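Local coordinates for protein of unknown function with ferredoxin-like fold (Caulobacter crescentus, PDB 3BM7) that is of unknown function but probably acts as an antibiotic biosynthesis monooxygenase-like enzyme, built as a dimer of ferredoxin-like subunits, at residues E36-V48 with Y90-M102. Residues are numbered along the deposited sequence; the frame is centred on the assembly and turned at random.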
ATOM      1  N   GLU A  36       1.137  17.735 -14.299  0.50 21.90           N
ATOM      2  CA  GLU A  36       2.558  18.004 -14.084  0.50 22.00           C
ATOM      3  C   GLU A  36       3.121  17.043 -13.051  0.50 21.37           C
ATOM      4  O   GLU A  36       4.133  16.373 -13.275  0.50 21.84           O
ATOM      5  CB  GLU A  36       2.723  19.460 -13.611  0.50 22.70           C
ATOM      6  CG  GLU A  36       4.150  19.936 -13.292  0.50 22.77           C
ATOM      7  CD  GLU A  36       4.202  21.425 -12.916  0.50 24.15           C
ATOM      8  OE1 GLU A  36       3.155  22.109 -12.991  0.50 27.65           O
ATOM      9  OE2 GLU A  36       5.287  21.919 -12.549  0.50 28.62           O
ATOM     10  N   PHE A  37       2.438  16.979 -11.920  1.00 19.70           N
ATOM     11  CA  PHE A  37       2.822  16.088 -10.842  1.00 19.17           C
ATOM     12  C   PHE A  37       2.919  14.631 -11.343  1.00 18.99           C
ATOM     13  O   PHE A  37       3.924  13.959 -11.081  1.00 20.21           O
ATOM     14  CB  PHE A  37       1.851  16.176  -9.671  1.00 18.35           C
ATOM     15  CG  PHE A  37       1.968  15.012  -8.731  1.00 20.52           C
ATOM     16  CD1 PHE A  37       3.035  14.934  -7.853  1.00 21.00           C
ATOM     17  CD2 PHE A  37       1.075  13.946  -8.790  1.00 19.92           C
ATOM     18  CE1 PHE A  37       3.158  13.888  -7.003  1.00 22.01           C
ATOM     19  CE2 PHE A  37       1.207  12.890  -7.944  1.00 21.51           C
ATOM     20  CZ  PHE A  37       2.246  12.844  -7.072  1.00 23.09           C
ATOM     21  N   GLU A  38       1.882  14.139 -12.021  1.00 19.42           N
ATOM     22  CA  GLU A  38       1.900  12.737 -12.446  1.00 19.63           C
ATOM     23  C   GLU A  38       3.037  12.418 -13.414  1.00 20.54           C
ATOM     24  O   GLU A  38       3.656  11.360 -13.339  1.00 21.41           O
ATOM     25  CB  GLU A  38       0.551  12.270 -13.021  1.00 20.07           C
ATOM     26  CG  GLU A  38      -0.550  12.234 -11.962  1.00 19.87           C
ATOM     27  CD  GLU A  38      -1.872  11.711 -12.463  1.00 23.82           C
ATOM     28  OE1 GLU A  38      -1.890  11.139 -13.568  1.00 26.81           O
ATOM     29  OE2 GLU A  38      -2.890  11.903 -11.762  1.00 24.04           O
ATOM     30  N   LYS A  39       3.327  13.343 -14.325  1.00 20.62           N
ATOM     31  CA  LYS A  39       4.443  13.123 -15.237  1.00 21.86           C
ATOM     32  C   LYS A  39       5.774  12.994 -14.522  1.00 20.31           C
ATOM     33  O   LYS A  39       6.542  12.075 -14.825  1.00 23.41           O
ATOM     34  CB  LYS A  39       4.512  14.251 -16.282  1.00 23.42           C
ATOM     35  CG  LYS A  39       5.600  14.013 -17.324  1.00 30.79           C
ATOM     36  N   VAL A  40       6.049  13.885 -13.566  1.00 20.55           N
ATOM     37  CA  VAL A  40       7.288  13.812 -12.808  1.00 20.06           C
ATOM     38  C   VAL A  40       7.304  12.539 -11.969  1.00 21.24           C
ATOM     39  O   VAL A  40       8.311  11.826 -11.921  1.00 20.41           O
ATOM     40  CB  VAL A  40       7.442  15.005 -11.884  1.00 20.76           C
ATOM     41  CG1 VAL A  40       8.683  14.846 -10.988  1.00 26.25           C
ATOM     42  CG2 VAL A  40       7.504  16.306 -12.712  1.00 25.79           C
ATOM     43  N   PHE A  41       6.188  12.250 -11.298  1.00 20.24           N
ATOM     44  CA  PHE A  41       6.160  11.070 -10.468  1.00 20.40           C
ATOM     45  C   PHE A  41       6.348   9.768 -11.268  1.00 20.18           C
ATOM     46  O   PHE A  41       7.071   8.871 -10.841  1.00 19.89           O
ATOM     47  CB  PHE A  41       4.895  10.971  -9.608  1.00 19.24           C
ATOM     48  CG  PHE A  41       5.080  10.016  -8.468  1.00 19.44           C
ATOM     49  CD1 PHE A  41       4.974   8.659  -8.663  1.00 21.20           C
ATOM     50  CD2 PHE A  41       5.499  10.478  -7.250  1.00 21.95           C
ATOM     51  CE1 PHE A  41       5.248   7.789  -7.609  1.00 21.57           C
ATOM     52  CE2 PHE A  41       5.747   9.603  -6.201  1.00 23.39           C
ATOM     53  CZ  PHE A  41       5.617   8.275  -6.414  1.00 20.70           C
ATOM     54  N   LEU A  42       5.669   9.645 -12.392  1.00 19.70           N
ATOM     55  CA  LEU A  42       5.807   8.410 -13.172  1.00 19.36           C
ATOM     56  C   LEU A  42       7.204   8.221 -13.734  1.00 21.13           C
ATOM     57  O   LEU A  42       7.692   7.108 -13.843  1.00 20.84           O
ATOM     58  CB  LEU A  42       4.741   8.324 -14.256  1.00 21.16           C
ATOM     59  CG  LEU A  42       3.312   8.111 -13.756  1.00 22.70           C
ATOM     60  CD1 LEU A  42       2.316   8.189 -14.892  1.00 27.51           C
ATOM     61  CD2 LEU A  42       3.201   6.753 -12.998  1.00 24.96           C
ATOM     62  N   ASP A  43       7.847   9.323 -14.093  0.50 19.41           N
ATOM     63  CA  ASP A  43       9.218   9.276 -14.544  0.50 19.14           C
ATOM     64  C   ASP A  43      10.121   8.790 -13.395  0.50 19.07           C
ATOM     65  O   ASP A  43      11.001   7.961 -13.601  0.50 19.48           O
ATOM     66  CB  ASP A  43       9.624  10.657 -15.039  0.50 18.26           C
ATOM     67  CG  ASP A  43      11.061  10.726 -15.430  0.50 23.32           C
ATOM     68  OD1 ASP A  43      11.370  10.432 -16.594  0.50 21.89           O
ATOM     69  OD2 ASP A  43      11.881  11.087 -14.573  0.50 20.15           O
ATOM     70  N   LEU A  44       9.892   9.300 -12.191  1.00 20.36           N
ATOM     71  CA  LEU A  44      10.605   8.842 -10.989  1.00 18.44           C
ATOM     72  C   LEU A  44      10.373   7.333 -10.762  1.00 18.27           C
ATOM     73  O   LEU A  44      11.303   6.534 -10.583  1.00 18.08           O
ATOM     74  CB  LEU A  44      10.173   9.638  -9.762  1.00 20.14           C
ATOM     75  CG  LEU A  44      10.650   9.091  -8.409  1.00 19.63           C
ATOM     76  CD1 LEU A  44      12.207   9.046  -8.338  1.00 21.69           C
ATOM     77  CD2 LEU A  44      10.011   9.882  -7.267  1.00 23.26           C
ATOM     78  N   ALA A  45       9.118   6.935 -10.809  1.00 19.46           N
ATOM     79  CA  ALA A  45       8.787   5.533 -10.550  1.00 19.68           C
ATOM     80  C   ALA A  45       9.444   4.570 -11.504  1.00 20.02           C
ATOM     81  O   ALA A  45       9.926   3.527 -11.082  1.00 19.47           O
ATOM     82  CB  ALA A  45       7.252   5.360 -10.548  1.00 19.92           C
ATOM     83  N   ALA A  46       9.527   4.910 -12.801  1.00 16.69           N
ATOM     84  CA  ALA A  46      10.205   4.083 -13.740  1.00 15.52           C
ATOM     85  C   ALA A  46      11.689   3.936 -13.371  1.00 18.70           C
ATOM     86  O   ALA A  46      12.235   2.858 -13.503  1.00 18.74           O
ATOM     87  CB  ALA A  46      10.042   4.664 -15.175  1.00 20.99           C
ATOM     88  N   LYS A  47      12.342   5.017 -12.943  1.00 17.18           N
ATOM     89  CA  LYS A  47      13.731   4.978 -12.510  1.00 17.49           C
ATOM     90  C   LYS A  47      13.939   4.110 -11.256  1.00 14.99           C
ATOM     91  O   LYS A  47      14.885   3.301 -11.178  1.00 17.90           O
ATOM     92  CB  LYS A  47      14.275   6.402 -12.324  1.00 18.57           C
ATOM     93  CG  LYS A  47      14.397   7.145 -13.679  1.00 18.37           C
ATOM     94  CD  LYS A  47      14.770   8.617 -13.558  1.00 21.52           C
ATOM     95  CE  LYS A  47      14.708   9.294 -14.967  1.00 22.76           C
ATOM     96  NZ  LYS A  47      14.575  10.788 -14.905  1.00 35.87           N
ATOM     97  N   VAL A  48      13.036   4.293 -10.317  1.00 18.07           N
ATOM     98  CA  VAL A  48      13.064   3.547  -9.035  1.00 18.71           C
ATOM     99  C   VAL A  48      12.993   2.061  -9.372  1.00 19.01           C
ATOM    100  O   VAL A  48      13.867   1.266  -8.974  1.00 20.19           O
ATOM    101  CB  VAL A  48      11.959   3.974  -8.082  1.00 17.09           C
ATOM    102  CG1 VAL A  48      11.880   2.961  -6.946  1.00 18.50           C
ATOM    103  CG2 VAL A  48      12.220   5.371  -7.545  1.00 18.16           C
ATOM    104  N   TYR A  90      18.279  11.031  -8.668  1.00 22.71           N
ATOM    105  CA  TYR A  90      16.994  11.119  -9.345  1.00 21.39           C
ATOM    106  C   TYR A  90      15.823  11.290  -8.384  1.00 21.45           C
ATOM    107  O   TYR A  90      14.865  11.969  -8.714  1.00 21.72           O
ATOM    108  CB  TYR A  90      16.800   9.962 -10.353  1.00 20.88           C
ATOM    109  CG  TYR A  90      16.897   8.571  -9.779  1.00 20.90           C
ATOM    110  CD1 TYR A  90      15.784   7.941  -9.243  1.00 19.86           C
ATOM    111  CD2 TYR A  90      18.092   7.867  -9.816  1.00 18.22           C
ATOM    112  CE1 TYR A  90      15.888   6.656  -8.703  1.00 20.99           C
ATOM    113  CE2 TYR A  90      18.194   6.583  -9.310  1.00 18.57           C
ATOM    114  CZ  TYR A  90      17.090   5.980  -8.771  1.00 22.83           C
ATOM    115  OH  TYR A  90      17.211   4.700  -8.260  1.00 20.01           O
ATOM    116  N   PHE A  91      15.886  10.688  -7.206  1.00 20.49           N
ATOM    117  CA  PHE A  91      14.872  10.949  -6.181  1.00 21.46           C
ATOM    118  C   PHE A  91      14.893  12.424  -5.743  1.00 23.51           C
ATOM    119  O   PHE A  91      13.856  13.085  -5.670  1.00 22.21           O
ATOM    120  CB  PHE A  91      15.052  10.032  -4.970  1.00 21.18           C
ATOM    121  CG  PHE A  91      14.035  10.202  -3.923  1.00 24.90           C
ATOM    122  CD1 PHE A  91      12.845   9.497  -3.966  1.00 25.04           C
ATOM    123  CD2 PHE A  91      14.273  11.043  -2.850  1.00 28.02           C
ATOM    124  CE1 PHE A  91      11.889   9.649  -2.981  1.00 28.27           C
ATOM    125  CE2 PHE A  91      13.332  11.187  -1.857  1.00 29.58           C
ATOM    126  CZ  PHE A  91      12.141  10.489  -1.913  1.00 28.23           C
ATOM    127  N   LYS A  92      16.092  12.934  -5.483  1.00 22.96           N
ATOM    128  CA  LYS A  92      16.244  14.324  -5.089  1.00 23.59           C
ATOM    129  C   LYS A  92      15.784  15.301  -6.181  1.00 21.93           C
ATOM    130  O   LYS A  92      15.078  16.273  -5.861  1.00 26.08           O
ATOM    131  CB  LYS A  92      17.678  14.584  -4.622  1.00 23.91           C
ATOM    132  CG  LYS A  92      18.026  13.853  -3.311  1.00 24.03           C
ATOM    133  CD  LYS A  92      19.416  14.145  -2.783  1.00 26.37           C
ATOM    134  CE  LYS A  92      20.524  13.738  -3.718  1.00 31.69           C
ATOM    135  NZ  LYS A  92      21.861  14.156  -3.215  1.00 29.63           N
ATOM    136  N   ALA A  93      16.127  15.033  -7.432  1.00 21.15           N
ATOM    137  CA  ALA A  93      15.741  15.872  -8.560  1.00 23.51           C
ATOM    138  C   ALA A  93      14.221  15.828  -8.700  1.00 23.72           C
ATOM    139  O   ALA A  93      13.577  16.856  -8.934  1.00 23.10           O
ATOM    140  CB  ALA A  93      16.422  15.420  -9.852  1.00 26.06           C
ATOM    141  N   ALA A  94      13.640  14.632  -8.580  1.00 22.46           N
ATOM    142  CA  ALA A  94      12.171  14.532  -8.705  1.00 23.19           C
ATOM    143  C   ALA A  94      11.445  15.293  -7.612  1.00 22.26           C
ATOM    144  O   ALA A  94      10.464  15.992  -7.879  1.00 24.03           O
ATOM    145  CB  ALA A  94      11.729  13.050  -8.705  1.00 21.33           C
ATOM    146  N   GLY A  95      11.923  15.195  -6.380  1.00 23.32           N
ATOM    147  CA  GLY A  95      11.362  15.921  -5.271  1.00 23.67           C
ATOM    148  C   GLY A  95      11.377  17.426  -5.534  1.00 24.80           C
ATOM    149  O   GLY A  95      10.381  18.107  -5.303  1.00 25.44           O
ATOM    150  N   ALA A  96      12.498  17.936  -6.036  1.00 23.12           N
ATOM    151  CA  ALA A  96      12.606  19.366  -6.385  1.00 24.16           C
ATOM    152  C   ALA A  96      11.607  19.783  -7.466  1.00 24.21           C
ATOM    153  O   ALA A  96      11.054  20.898  -7.428  1.00 23.69           O
ATOM    154  CB  ALA A  96      14.040  19.684  -6.856  1.00 23.75           C
ATOM    155  N   ALA A  97      11.385  18.895  -8.436  1.00 24.49           N
ATOM    156  CA  ALA A  97      10.458  19.155  -9.541  1.00 23.01           C
ATOM    157  C   ALA A  97       8.988  19.094  -9.067  1.00 24.85           C
ATOM    158  O   ALA A  97       8.152  19.850  -9.563  1.00 28.77           O
ATOM    159  CB  ALA A  97      10.711  18.173 -10.706  1.00 23.53           C
HETATM  160  N   MSE A  98       8.673  18.224  -8.115  0.50 24.04           N
HETATM  161  CA  MSE A  98       7.283  18.056  -7.654  0.50 23.45           C
HETATM  162  C   MSE A  98       6.860  18.949  -6.522  0.50 25.30           C
HETATM  163  O   MSE A  98       5.664  19.138  -6.306  0.50 22.67           O
HETATM  164  CB  MSE A  98       7.021  16.614  -7.222  0.50 24.13           C
HETATM  165  CG  MSE A  98       7.112  15.678  -8.341  0.50 24.91           C
HETATM  166 SE   MSE A  98       6.843  13.864  -7.773  0.37 23.98          SE
HETATM  167  CE  MSE A  98       7.064  14.044  -5.747  0.50 20.28           C
ATOM    168  N   GLY A  99       7.814  19.475  -5.757  1.00 26.30           N
ATOM    169  CA  GLY A  99       7.479  20.390  -4.677  1.00 26.10           C
ATOM    170  C   GLY A  99       6.505  21.486  -5.073  1.00 25.79           C
ATOM    171  O   GLY A  99       5.522  21.688  -4.388  1.00 24.50           O
ATOM    172  N   PRO A 100       6.791  22.214  -6.168  1.00 23.61           N
ATOM    173  CA  PRO A 100       5.908  23.312  -6.553  1.00 24.86           C
ATOM    174  C   PRO A 100       4.498  22.924  -6.929  1.00 22.33           C
ATOM    175  O   PRO A 100       3.642  23.814  -7.004  1.00 24.95           O
ATOM    176  CB  PRO A 100       6.634  23.961  -7.751  1.00 26.22           C
ATOM    177  CG  PRO A 100       8.015  23.471  -7.674  1.00 27.76           C
ATOM    178  CD  PRO A 100       7.992  22.150  -7.016  1.00 26.96           C
ATOM    179  N   THR A 101       4.245  21.622  -7.165  1.00 20.22           N
ATOM    180  CA  THR A 101       2.885  21.150  -7.451  1.00 19.33           C
ATOM    181  C   THR A 101       2.065  20.875  -6.192  1.00 19.43           C
ATOM    182  O   THR A 101       0.884  20.585  -6.283  1.00 19.86           O
ATOM    183  CB  THR A 101       2.843  19.878  -8.348  1.00 19.62           C
ATOM    184  OG1 THR A 101       3.313  18.731  -7.616  1.00 19.89           O
ATOM    185  CG2 THR A 101       3.660  20.067  -9.620  1.00 21.25           C
HETATM  186  N   MSE A 102       2.721  20.862  -5.032  1.00 21.76           N
HETATM  187  CA  MSE A 102       2.061  20.431  -3.811  1.00 20.38           C
HETATM  188  C   MSE A 102       1.085  21.462  -3.255  1.00 20.71           C
HETATM  189  O   MSE A 102       1.305  22.671  -3.378  1.00 19.87           O
HETATM  190  CB  MSE A 102       3.101  20.067  -2.747  1.00 22.41           C
HETATM  191  CG  MSE A 102       3.965  18.911  -3.136  1.00 23.81           C
HETATM  192 SE   MSE A 102       2.952  17.242  -3.274  0.75 24.91          SE
HETATM  193  CE  MSE A 102       3.948  16.400  -4.608  1.00 29.89           C
TER
HETATM  194  O   HOH W   1       7.588  20.863 -11.969  1.00 60.31           O
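Glu36 lays its carboxylate carbon CD 3.6 Å from the methyl CG2 of Thr101, in the 3-10 turn that follows helix 90-98; the two helices run antiparallel on one side of the ferredoxin-like sheet. No direct hydrogen bond joins the two segments; in the conformer given, one water instead donates to both Glu36 OE2 and Ala97 O. At 9.6 Å and 175° the axes sit at an ordinary packing distance, and the small Ala94 and Ala97 face larger residues opposite. Phe37, which also rests on Leu27 and Val29 of the sheet, receives selenomethionine Met102 obliquely, Met102 CE lying 3.6 Å from Phe37 CE1, while SE of Met98 approaches the same ring, likewise obliquely. One turn on, Val40 sets CG1 against Ala97 CB at 3.9 Å. Phe41 meets the selenium differently, at its ring edge, Met98 SE 3.7 Å from Phe41 CD2, so in the given conformer Met98 makes Met-aromatic contacts with two phenylalanines. Leu44 lays CD2 3.9 Å from Ala94 CB and turns CD1 to the edge of the Tyr90 ring, in its plane. Lys47 passes Tyr90 in the opposite direction, its CB over one ring face in a CH-pi contact, before its extended chain carries NZ back to Asp43 of its own helix. Tyr90 CG, between its backbone N and carbonyl carbon (chi1 58°), turns the ring toward Lys47, and the hydroxyl bonds Glu52; Val48 CG2 lies 4.1 Å from Tyr90 CE1.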